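Local coordinates for protein SAM dependent methyltransferase (Aquifex aeolicus, PDB 3DH0) that binds S-adenosylmethionine and probably uses it as the methyl donor in transfer to a substrate that is not known, at residues V41-V44 with G45-A48; A78-K81 with V82-G86; P101-D104 with N105-D108; L119-P122 with L123-L126; F125-E128 with L129-V132. All coordinates share one frame; numbering follows the deposited sequence.

Contact 1 (V41-V44 with G45-A48). With SAM (S-adenosylmethionine), chain C.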
# COMPACT_ATOMS: atom_id res chain seq x y z
N VAL A 41 -5.17 7.04 -6.37
CA VAL A 41 -4.72 5.91 -5.58
C VAL A 41 -4.23 6.28 -4.19
O VAL A 41 -3.60 7.32 -3.99
CB VAL A 41 -3.60 5.16 -6.32
CG1 VAL A 41 -2.58 6.13 -6.85
CG2 VAL A 41 -2.94 4.16 -5.39
N LEU A 42 -4.56 5.43 -3.23
CA LEU A 42 -4.15 5.63 -1.85
C LEU A 42 -3.03 4.64 -1.56
O LEU A 42 -3.17 3.45 -1.81
CB LEU A 42 -5.32 5.38 -0.88
CG LEU A 42 -4.98 5.63 0.59
CD1 LEU A 42 -4.60 7.10 0.78
CD2 LEU A 42 -6.15 5.28 1.48
N ASP A 43 -1.92 5.17 -1.06
CA ASP A 43 -0.75 4.37 -0.71
C ASP A 43 -0.71 4.40 0.80
O ASP A 43 -0.27 5.38 1.39
CB ASP A 43 0.50 5.03 -1.30
CG ASP A 43 1.76 4.18 -1.14
OD1 ASP A 43 1.64 2.98 -0.81
OD2 ASP A 43 2.87 4.72 -1.36
N VAL A 44 -1.18 3.33 1.43
CA VAL A 44 -1.26 3.28 2.89
C VAL A 44 0.04 3.45 3.69
O VAL A 44 0.25 4.50 4.29
CB VAL A 44 -2.03 2.01 3.31
CG1 VAL A 44 -2.17 1.95 4.81
CG2 VAL A 44 -3.41 2.05 2.68
N GLY A 45 0.91 2.46 3.75
CA GLY A 45 2.14 2.69 4.50
C GLY A 45 3.18 3.25 3.56
O GLY A 45 4.12 2.56 3.16
N THR A 46 3.02 4.52 3.20
CA THR A 46 3.93 5.13 2.26
C THR A 46 5.41 5.05 2.66
O THR A 46 6.28 4.99 1.81
CB THR A 46 3.53 6.58 1.99
OG1 THR A 46 4.03 6.96 0.70
CG2 THR A 46 4.11 7.50 3.04
N GLY A 47 5.67 5.06 3.96
CA GLY A 47 7.03 4.97 4.45
C GLY A 47 8.01 5.97 3.88
O GLY A 47 7.90 7.17 4.11
N ALA A 48 9.00 5.48 3.14
CA ALA A 48 9.99 6.35 2.52
C ALA A 48 9.46 6.92 1.20
O ALA A 48 10.03 7.85 0.65
CB ALA A 48 11.28 5.57 2.29
N SAM C . 5.38 0.45 1.75
CA SAM C . 6.71 1.08 2.00
C SAM C . 7.65 0.79 0.86
O SAM C . 7.25 0.11 -0.08
OXT SAM C . 8.82 1.30 0.96
CB SAM C . 7.30 0.55 3.30
CG SAM C . 6.26 0.53 4.34
SD SAM C . 6.63 -0.06 6.01
CE SAM C . 6.83 -1.82 5.77
C5' SAM C . 5.08 0.14 6.76
C4' SAM C . 4.67 1.56 7.09
O4' SAM C . 3.35 1.45 7.61
C3' SAM C . 5.45 2.15 8.28
O3' SAM C . 6.27 3.21 7.70
C2' SAM C . 4.41 2.77 9.19
O2' SAM C . 4.65 4.06 9.72
C1' SAM C . 3.11 2.56 8.35
N9 SAM C . 1.89 2.29 9.08
C8 SAM C . 1.64 1.43 10.13
N7 SAM C . 0.40 1.44 10.52
C5 SAM C . -0.22 2.36 9.67
C6 SAM C . -1.56 2.82 9.57
N6 SAM C . -2.54 2.37 10.38
N1 SAM C . -1.86 3.76 8.59
C2 SAM C . -0.85 4.18 7.79
N3 SAM C . 0.43 3.81 7.81
C4 SAM C . 0.69 2.89 8.78

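Contact 2 (A78-K81 with V82-G86)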
# COMPACT_ATOMS: atom_id res chain seq x y z
N ALA A 78 9.08 11.12 2.85
CA ALA A 78 8.39 10.86 1.59
C ALA A 78 8.08 12.17 0.87
O ALA A 78 8.14 12.24 -0.35
CB ALA A 78 7.10 10.10 1.83
N TRP A 79 7.75 13.19 1.63
CA TRP A 79 7.46 14.49 1.06
C TRP A 79 8.69 15.04 0.35
O TRP A 79 8.61 15.43 -0.81
CB TRP A 79 6.99 15.44 2.16
CG TRP A 79 6.70 16.81 1.67
CD1 TRP A 79 7.26 17.96 2.11
CD2 TRP A 79 5.82 17.16 0.60
NE1 TRP A 79 6.77 19.02 1.38
CE2 TRP A 79 5.89 18.55 0.45
CE3 TRP A 79 4.97 16.43 -0.24
CZ2 TRP A 79 5.15 19.24 -0.51
CZ3 TRP A 79 4.23 17.10 -1.20
CH2 TRP A 79 4.33 18.50 -1.33
N GLU A 80 9.82 15.09 1.06
CA GLU A 80 11.04 15.61 0.46
C GLU A 80 11.36 14.78 -0.78
O GLU A 80 11.98 15.25 -1.72
CB GLU A 80 12.20 15.56 1.45
CG GLU A 80 13.53 15.95 0.80
CD GLU A 80 14.62 16.33 1.78
OE1 GLU A 80 14.94 15.52 2.69
OE2 GLU A 80 15.18 17.44 1.64
N LYS A 81 10.91 13.54 -0.77
CA LYS A 81 11.16 12.69 -1.91
C LYS A 81 10.42 13.20 -3.13
O LYS A 81 11.03 13.41 -4.17
CB LYS A 81 10.72 11.26 -1.60
CG LYS A 81 10.40 10.45 -2.85
CD LYS A 81 11.44 9.39 -3.13
CE LYS A 81 11.33 8.26 -2.14
NZ LYS A 81 12.45 7.30 -2.26
N VAL A 82 9.11 13.39 -3.02
CA VAL A 82 8.35 13.85 -4.18
C VAL A 82 8.89 15.14 -4.75
O VAL A 82 8.87 15.35 -5.96
CB VAL A 82 6.84 14.04 -3.87
CG1 VAL A 82 6.30 12.85 -3.10
CG2 VAL A 82 6.62 15.34 -3.13
N ASN A 83 9.39 16.02 -3.88
CA ASN A 83 9.92 17.29 -4.34
C ASN A 83 11.25 17.14 -4.98
O ASN A 83 11.62 17.91 -5.87
CB ASN A 83 10.05 18.27 -3.20
CG ASN A 83 8.74 18.78 -2.74
OD1 ASN A 83 7.99 18.06 -2.07
ND2 ASN A 83 8.41 20.02 -3.10
N LYS A 84 11.99 16.16 -4.52
CA LYS A 84 13.31 15.92 -5.03
C LYS A 84 13.19 15.33 -6.42
O LYS A 84 13.99 15.63 -7.30
CB LYS A 84 14.03 14.97 -4.09
CG LYS A 84 15.52 14.92 -4.23
CD LYS A 84 16.14 14.43 -2.92
CE LYS A 84 15.89 15.45 -1.79
NZ LYS A 84 16.29 14.91 -0.45
N LEU A 85 12.17 14.50 -6.61
CA LEU A 85 11.96 13.83 -7.89
C LEU A 85 11.06 14.57 -8.85
O LEU A 85 11.04 14.27 -10.04
CB LEU A 85 11.41 12.42 -7.66
CG LEU A 85 12.25 11.46 -6.80
CD1 LEU A 85 11.60 10.09 -6.77
CD2 LEU A 85 13.66 11.37 -7.34
N GLY A 86 10.31 15.55 -8.35
CA GLY A 86 9.43 16.31 -9.21
C GLY A 86 8.10 15.64 -9.49
O GLY A 86 7.55 15.82 -10.58

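Contact 3 (P101-D104 with N105-D108)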
# COMPACT_ATOMS: atom_id res chain seq x y z
N PRO A 101 -7.49 11.08 6.58
CA PRO A 101 -7.89 12.48 6.37
C PRO A 101 -8.50 12.81 5.02
O PRO A 101 -8.28 13.89 4.49
CB PRO A 101 -6.60 13.23 6.62
CG PRO A 101 -5.57 12.29 6.08
CD PRO A 101 -6.02 10.96 6.61
N LEU A 102 -9.29 11.90 4.48
CA LEU A 102 -9.91 12.12 3.18
C LEU A 102 -11.43 12.04 3.23
O LEU A 102 -12.00 11.42 4.12
CB LEU A 102 -9.39 11.06 2.20
CG LEU A 102 -8.26 11.35 1.21
CD1 LEU A 102 -7.18 12.21 1.80
CD2 LEU A 102 -7.71 10.02 0.78
N PRO A 103 -12.11 12.72 2.28
CA PRO A 103 -13.58 12.65 2.28
C PRO A 103 -14.06 11.35 1.64
O PRO A 103 -13.32 10.70 0.91
CB PRO A 103 -13.98 13.89 1.47
CG PRO A 103 -12.81 14.14 0.58
CD PRO A 103 -11.63 13.87 1.49
N ASP A 104 -15.29 10.95 1.93
CA ASP A 104 -15.84 9.72 1.38
C ASP A 104 -15.73 9.64 -0.13
O ASP A 104 -15.63 10.64 -0.83
CB ASP A 104 -17.31 9.58 1.75
CG ASP A 104 -17.55 9.57 3.24
OD1 ASP A 104 -18.46 8.84 3.67
OD2 ASP A 104 -16.86 10.29 3.98
N ASN A 105 -15.74 8.40 -0.63
CA ASN A 105 -15.70 8.11 -2.05
C ASN A 105 -14.74 8.95 -2.88
O ASN A 105 -15.11 9.54 -3.89
CB ASN A 105 -17.13 8.24 -2.59
CG ASN A 105 -18.14 7.57 -1.68
OD1 ASN A 105 -18.13 6.35 -1.52
ND2 ASN A 105 -19.01 8.37 -1.06
N THR A 106 -13.48 8.96 -2.46
CA THR A 106 -12.47 9.73 -3.17
C THR A 106 -11.36 8.87 -3.80
O THR A 106 -10.58 9.38 -4.61
CB THR A 106 -11.82 10.79 -2.22
OG1 THR A 106 -11.46 10.17 -0.98
CG2 THR A 106 -12.78 11.93 -1.94
N VAL A 107 -11.30 7.59 -3.46
CA VAL A 107 -10.25 6.75 -4.04
C VAL A 107 -10.72 5.58 -4.89
O VAL A 107 -11.67 4.89 -4.56
CB VAL A 107 -9.30 6.20 -2.96
CG1 VAL A 107 -8.79 7.33 -2.10
CG2 VAL A 107 -10.02 5.18 -2.12
N ASP A 108 -10.01 5.37 -5.99
CA ASP A 108 -10.33 4.32 -6.95
C ASP A 108 -9.48 3.07 -6.73
O ASP A 108 -9.94 1.93 -6.89
CB ASP A 108 -10.09 4.86 -8.37
CG ASP A 108 -10.88 6.12 -8.65
OD1 ASP A 108 -12.13 6.06 -8.63
OD2 ASP A 108 -10.25 7.18 -8.88

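Contact 4 (L119-P122 with L123-L126). With SAM (S-adenosylmethionine), chain C.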
# COMPACT_ATOMS: atom_id res chain seq x y z
N LEU A 119 -0.85 -3.03 10.96
CA LEU A 119 -2.05 -2.37 11.47
C LEU A 119 -2.47 -2.81 12.88
O LEU A 119 -2.68 -4.00 13.13
CB LEU A 119 -3.21 -2.62 10.51
CG LEU A 119 -3.02 -2.20 9.05
CD1 LEU A 119 -4.18 -2.69 8.18
CD2 LEU A 119 -2.91 -0.69 8.99
N SER A 120 -2.59 -1.85 13.80
CA SER A 120 -3.02 -2.16 15.16
C SER A 120 -4.38 -2.87 15.14
O SER A 120 -4.53 -3.97 15.66
CB SER A 120 -3.14 -0.88 16.00
OG SER A 120 -1.87 -0.33 16.28
N GLU A 121 -5.37 -2.24 14.53
CA GLU A 121 -6.69 -2.84 14.46
C GLU A 121 -7.19 -2.93 13.03
O GLU A 121 -7.94 -2.07 12.55
CB GLU A 121 -7.65 -2.04 15.33
CG GLU A 121 -7.24 -2.07 16.80
CD GLU A 121 -7.70 -0.85 17.57
OE1 GLU A 121 -7.17 0.26 17.28
OE2 GLU A 121 -8.58 -1.00 18.45
N PRO A 122 -6.78 -4.00 12.33
CA PRO A 122 -7.14 -4.28 10.93
C PRO A 122 -8.59 -3.98 10.53
O PRO A 122 -8.87 -2.98 9.87
CB PRO A 122 -6.81 -5.76 10.79
CG PRO A 122 -5.62 -5.91 11.66
CD PRO A 122 -5.94 -5.08 12.88
N LEU A 123 -9.51 -4.86 10.92
CA LEU A 123 -10.91 -4.72 10.55
C LEU A 123 -11.57 -3.36 10.84
O LEU A 123 -12.59 -3.01 10.25
CB LEU A 123 -11.71 -5.87 11.18
CG LEU A 123 -11.64 -6.12 12.69
CD1 LEU A 123 -12.29 -7.48 12.98
CD2 LEU A 123 -10.19 -6.08 13.21
N LYS A 124 -10.95 -2.60 11.73
CA LYS A 124 -11.45 -1.28 12.09
C LYS A 124 -10.86 -0.30 11.09
O LYS A 124 -11.46 0.72 10.76
CB LYS A 124 -11.02 -0.93 13.52
CG LYS A 124 -11.54 0.38 14.06
CD LYS A 124 -11.16 0.56 15.54
CE LYS A 124 -11.78 -0.53 16.43
NZ LYS A 124 -11.37 -0.45 17.87
N PHE A 125 -9.65 -0.61 10.63
CA PHE A 125 -8.97 0.23 9.65
C PHE A 125 -9.66 -0.01 8.31
O PHE A 125 -9.87 0.92 7.53
CB PHE A 125 -7.50 -0.16 9.56
CG PHE A 125 -6.75 0.60 8.51
CD1 PHE A 125 -6.68 0.11 7.21
CD2 PHE A 125 -6.16 1.82 8.81
CE1 PHE A 125 -6.02 0.84 6.23
CE2 PHE A 125 -5.50 2.55 7.83
CZ PHE A 125 -5.43 2.06 6.54
N LEU A 126 -10.02 -1.27 8.08
CA LEU A 126 -10.72 -1.67 6.86
C LEU A 126 -12.02 -0.90 6.68
O LEU A 126 -12.40 -0.57 5.57
CB LEU A 126 -11.02 -3.16 6.90
CG LEU A 126 -9.93 -4.11 6.41
CD1 LEU A 126 -9.67 -3.89 4.93
CD2 LEU A 126 -8.67 -3.88 7.21
N SAM C . 5.38 0.45 1.75
CA SAM C . 6.71 1.08 2.00
C SAM C . 7.65 0.79 0.86
O SAM C . 7.25 0.11 -0.08
OXT SAM C . 8.82 1.30 0.96
CB SAM C . 7.30 0.55 3.30
CG SAM C . 6.26 0.53 4.34
SD SAM C . 6.63 -0.06 6.01
CE SAM C . 6.83 -1.82 5.77
C5' SAM C . 5.08 0.14 6.76
C4' SAM C . 4.67 1.56 7.09
O4' SAM C . 3.35 1.45 7.61
C3' SAM C . 5.45 2.15 8.28
O3' SAM C . 6.27 3.21 7.70
C2' SAM C . 4.41 2.77 9.19
O2' SAM C . 4.65 4.06 9.72
C1' SAM C . 3.11 2.56 8.35
N9 SAM C . 1.89 2.29 9.08
C8 SAM C . 1.64 1.43 10.13
N7 SAM C . 0.40 1.44 10.52
C5 SAM C . -0.22 2.36 9.67
C6 SAM C . -1.56 2.82 9.57
N6 SAM C . -2.54 2.37 10.38
N1 SAM C . -1.86 3.76 8.59
C2 SAM C . -0.85 4.18 7.79
N3 SAM C . 0.43 3.81 7.81
C4 SAM C . 0.69 2.89 8.78

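Contact 5 (F125-E128 with L129-V132). With SAM (S-adenosylmethionine), chain C.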
# COMPACT_ATOMS: atom_id res chain seq x y z
N PHE A 125 -9.65 -0.61 10.63
CA PHE A 125 -8.97 0.23 9.65
C PHE A 125 -9.66 -0.01 8.31
O PHE A 125 -9.87 0.92 7.53
CB PHE A 125 -7.50 -0.16 9.56
CG PHE A 125 -6.75 0.60 8.51
CD1 PHE A 125 -6.68 0.11 7.21
CD2 PHE A 125 -6.16 1.82 8.81
CE1 PHE A 125 -6.02 0.84 6.23
CE2 PHE A 125 -5.50 2.55 7.83
CZ PHE A 125 -5.43 2.06 6.54
N LEU A 126 -10.02 -1.27 8.08
CA LEU A 126 -10.72 -1.67 6.86
C LEU A 126 -12.02 -0.90 6.68
O LEU A 126 -12.40 -0.57 5.57
CB LEU A 126 -11.02 -3.16 6.90
CG LEU A 126 -9.93 -4.11 6.41
CD1 LEU A 126 -9.67 -3.89 4.93
CD2 LEU A 126 -8.67 -3.88 7.21
N GLU A 127 -12.72 -0.63 7.79
CA GLU A 127 -13.97 0.11 7.69
C GLU A 127 -13.68 1.53 7.25
O GLU A 127 -14.35 2.07 6.36
CB GLU A 127 -14.70 0.14 9.04
CG GLU A 127 -15.09 -1.23 9.54
CD GLU A 127 -15.90 -2.03 8.51
OE1 GLU A 127 -16.99 -1.58 8.11
OE2 GLU A 127 -15.43 -3.13 8.12
N GLU A 128 -12.66 2.12 7.86
CA GLU A 128 -12.27 3.48 7.51
C GLU A 128 -11.89 3.51 6.02
O GLU A 128 -12.21 4.46 5.31
CB GLU A 128 -11.09 3.91 8.38
CG GLU A 128 -10.58 5.33 8.15
CD GLU A 128 -11.62 6.42 8.39
OE1 GLU A 128 -12.56 6.22 9.19
OE2 GLU A 128 -11.49 7.50 7.78
N LEU A 129 -11.25 2.44 5.56
CA LEU A 129 -10.83 2.34 4.17
C LEU A 129 -11.97 2.41 3.15
O LEU A 129 -11.85 3.06 2.11
CB LEU A 129 -10.03 1.06 3.95
CG LEU A 129 -8.51 1.18 3.76
CD1 LEU A 129 -7.96 -0.20 3.55
CD2 LEU A 129 -8.16 2.07 2.58
N LYS A 130 -13.08 1.71 3.43
CA LYS A 130 -14.23 1.69 2.53
C LYS A 130 -14.83 3.08 2.39
O LYS A 130 -15.29 3.48 1.32
CB LYS A 130 -15.34 0.78 3.06
CG LYS A 130 -14.94 -0.62 3.47
CD LYS A 130 -16.17 -1.52 3.34
CE LYS A 130 -16.14 -2.75 4.24
NZ LYS A 130 -16.58 -2.46 5.63
N ARG A 131 -14.82 3.82 3.49
CA ARG A 131 -15.36 5.17 3.49
C ARG A 131 -14.69 6.03 2.44
O ARG A 131 -15.37 6.60 1.58
CB ARG A 131 -15.20 5.81 4.88
CG ARG A 131 -15.86 7.16 4.99
CD ARG A 131 -15.67 7.78 6.36
NE ARG A 131 -14.31 8.26 6.56
CZ ARG A 131 -13.73 9.17 5.79
NH1 ARG A 131 -14.37 9.70 4.76
NH2 ARG A 131 -12.49 9.56 6.05
N VAL A 132 -13.37 6.12 2.49
CA VAL A 132 -12.64 6.94 1.53
C VAL A 132 -12.68 6.32 0.15
O VAL A 132 -12.45 6.99 -0.86
CB VAL A 132 -11.17 7.17 1.96
CG1 VAL A 132 -11.11 7.77 3.35
CG2 VAL A 132 -10.40 5.86 1.91
N SAM C . 5.38 0.45 1.75
CA SAM C . 6.71 1.08 2.00
C SAM C . 7.65 0.79 0.86
O SAM C . 7.25 0.11 -0.08
OXT SAM C . 8.82 1.30 0.96
CB SAM C . 7.30 0.55 3.30
CG SAM C . 6.26 0.53 4.34
SD SAM C . 6.63 -0.06 6.01
CE SAM C . 6.83 -1.82 5.77
C5' SAM C . 5.08 0.14 6.76
C4' SAM C . 4.67 1.56 7.09
O4' SAM C . 3.35 1.45 7.61
C3' SAM C . 5.45 2.15 8.28
O3' SAM C . 6.27 3.21 7.70
C2' SAM C . 4.41 2.77 9.19
O2' SAM C . 4.65 4.06 9.72
C1' SAM C . 3.11 2.56 8.35
N9 SAM C . 1.89 2.29 9.08
C8 SAM C . 1.64 1.43 10.13
N7 SAM C . 0.40 1.44 10.52
C5 SAM C . -0.22 2.36 9.67
C6 SAM C . -1.56 2.82 9.57
N6 SAM C . -2.54 2.37 10.38
N1 SAM C . -1.86 3.76 8.59
C2 SAM C . -0.85 4.18 7.79
N3 SAM C . 0.43 3.81 7.81
C4 SAM C . 0.69 2.89 8.78

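Contact 1 (V41-V44 with G45-A48)
Asp43 and Thr46 meet side chain to side chain just where the strand ends and the chain turns. The two side chains cross at about a right angle. Thr46 OG1 donates to Asp43 OD2 at 3.3 Å. It comes from above the carboxylate plane, 54° out of it. Asp43 CG stands anti to the backbone N (chi1 -173°), which carries the carboxylate forward along the chain to the threonine. The hydroxyl of Thr46 is likewise anti to its own N.

Val44 lies between them in sequence but turns its side chain away, to the adenine. Val44 CG1 is 3.9 Å from C2 of S-adenosylmethionine. Val44 O takes a weak bond from Thr46 N at 3.0 Å, bent to 132° at the hydrogen. This closes an inverse gamma turn centred on Gly45. A side chain on Gly45 would run into the ribose O4'. The turn also presents Gly45 O to the ligand, whose amino N donates to it at 2.8 Å. Gly47 has positive phi, and a CB there would be crowded by the methionine part of the ligand. Its backbone N is held by Asp69, which also binds the ligand.

All the touching residues are buried. This glycine-rich turn after strand 40-43, with the sequence Asp-Val-Gly-Thr-Gly, matches the first conserved motif of the Rossmann-like methyltransferases, the loop that cradles S-adenosylmethionine.

Contact 2 (A78-K81 with V82-G86)
With chi1 at 178°, the Trp79 indole leans along the helix to Val82. Val82 CG1 lies opposite the carbonyl carbon (chi1 -46°), which puts CG2 between the backbone N and the carbonyl carbon, on the indole side. These torsions bring the indole and the methyl together, three residues apart on helix 72-85. That helix is the crossover of a beta-alpha-beta unit between strands 64-69 and 90-94. Val82 CG2 lies 3.5 Å from Trp79 CE3, at an oblique angle to the ring. Both side chains also touch Val92 of strand 90-94, and Val82 reaches Val90 as well. An alanine at Val82 would lose both methyls, and is likely to open a gap between the indole and strand 90-94.

Glu80 and Lys84 lie on the exposed side. Lys84 bends at chi3 to bring its NZ back one turn to Glu80. The salt bridge is long, with Lys84 NZ 3.5 Å from Glu80 OE2.

On a separate flank, Lys81 and Leu85 lie side by side and point the same way. Lys81 CD is 3.7 Å from Leu85 CD1, while the ammonium of Lys81 goes on to a salt bridge with Asp16.

Helical backbone bonds run beneath these pairs, and the helix stops where Gly86 takes positive phi. Near that end Lys81 O receives Leu85 N at 2.9 Å, with an N-H...O angle of 151°, and takes a second, weak bond from Lys84 N.

Contact 3 (P101-D104 with N105-D108)
Thr106 OG1 donates to the backbone O of Pro103 at 2.7 Å. The bond lies in the carbonyl plane, with a C=O...OG1 angle of 159°. Thr106 OG1 sits between its own backbone N and carbonyl carbon (chi1 48°), which turns it back across the bend at Asp104 and Asn105. The same hydroxyl also has a weak bond to Val132 O, at the end of helix 122-132.

The methyl of Thr106 packs beside the bond. Thr106 CG2 comes 3.4 Å from Pro103 CG, and the two side chains cross at about a right angle. Beside it, Leu102 CD2 meets Val107 CG1 at 4.1 Å. Both of these residues are buried and also touch Val132. A valine at Thr106 would remove the hydroxyl and would probably leave Pro103 O without this donor, so the bend would be held less firmly.

The bend leads from the loop into strand 107-113. The acid in the bend, Asp104, pairs through OD2 with Arg131 in a salt bridge. Leu102 O is hydrogen-bonded to the same guanidinium. The chemistry implies a mixed fastening, in which the hydroxyl braces the bend, while Arg131 and backbone bonds join it to the helix end.

Contact 4 (L119-P122 with L123-L126)
Leu119 and Phe125 form the packed, buried side of this turn into helix 122-132. Leu119 CD2 lies over the centre of one face of the Phe125 ring, 4.0 Å from the centroid and 9° off the ring normal, a clear CH-pi contact. Leu119 CD1 meets Phe125 CD1 at 3.9 Å. The ring swings out to the leucine because Phe125 CG is anti to the backbone N (chi1 176°). Both residues belong to the pocket of S-adenosylmethionine. Leu119 CD2 is 3.4 Å from the adenine N6, and Phe125 CE2 is 3.9 Å from N1.

The other side is more open. Glu121 and Lys124 lie side by side and point the same way, with Lys124 exposed. Lys124 NZ makes a salt bridge to Glu121 OE2 at 2.9 Å, meeting the oxygen from above the carboxylate plane.

Between the two sides the backbone of Glu121, the N-cap residue, starts the helix. Glu121 O accepts from two donors, from Phe125 N at 3.0 Å and from Lys124 N.

The turn follows strand 107-113 and passes beside the loop after strand 90-94: Ser120 N bonds to Glu97, and Phe125 touches Asn98. On its other flank Leu126 packs on Ala171 and Ile173, between helix 161-170 and strand 174-181.

Contact 5 (F125-E128 with L129-V132)
Glu128 OE2 takes two bonds from Arg131, one turn on along helix 122-132. Arg131 NH2 donates to Glu128 OE2 at 2.9 Å, nearly in line with the C-O bond, and Arg131 NE donates to it at 3.2 Å, from above the carboxylate plane. The guanidinium thus grips one oxygen side-on, with the two flat groups 59° apart. A bend at Arg131 chi3 (73°) turns NE and NH2 back to the acid. Glu128 OE2 also receives Ile100 N. Arg131 also reaches the loop, where Asp104 is its second acid.

Glu127 and Lys130 form a second pair. Lys130 NZ forms a salt bridge with Glu127 OE1 at 2.7 Å and a weak bond to Glu127 OE2.

The buried side is apolar. Leu129 CD1 meets Phe125 CE1 at 3.5 Å and Leu126 CD1 at 4.3 Å, and Leu129 also reaches Ile110 and Met112 of strand 107-113. The backbone bond from Leu129 N to Phe125 O is sound at 2.8 Å, but those to Glu127 O and Glu128 O are weak.

Arg131 sits between two acids, which would probably stabilise its positive charge and fix its rotation, tying the helix end to the loop before strand 107-113.

How the contacts relate
The five contacts come in order along one Rossmann-like methyltransferase domain. Contact 1 lies nearest the chain centre, at the end of strand 40-43. Contact 2, on helix 72-85, is about 14 Å away between centres and touches it through Ala78 and Lys81. Contact 3 leads into strand 107-113, next to 40-43 in the sheet. Contacts 4 and 5 share helix 122-132, with centres about 9 Å apart. Contact 5 meets contact 3 through Arg131. Val44 packs on Phe125, joining contact 1 to contacts 4 and 5. These three line the S-adenosylmethionine pocket at the strand ends, while contacts 2 and 3 belong to the frame around it. Contacts 2 and 4 lie farthest apart, about 29 Å between centres.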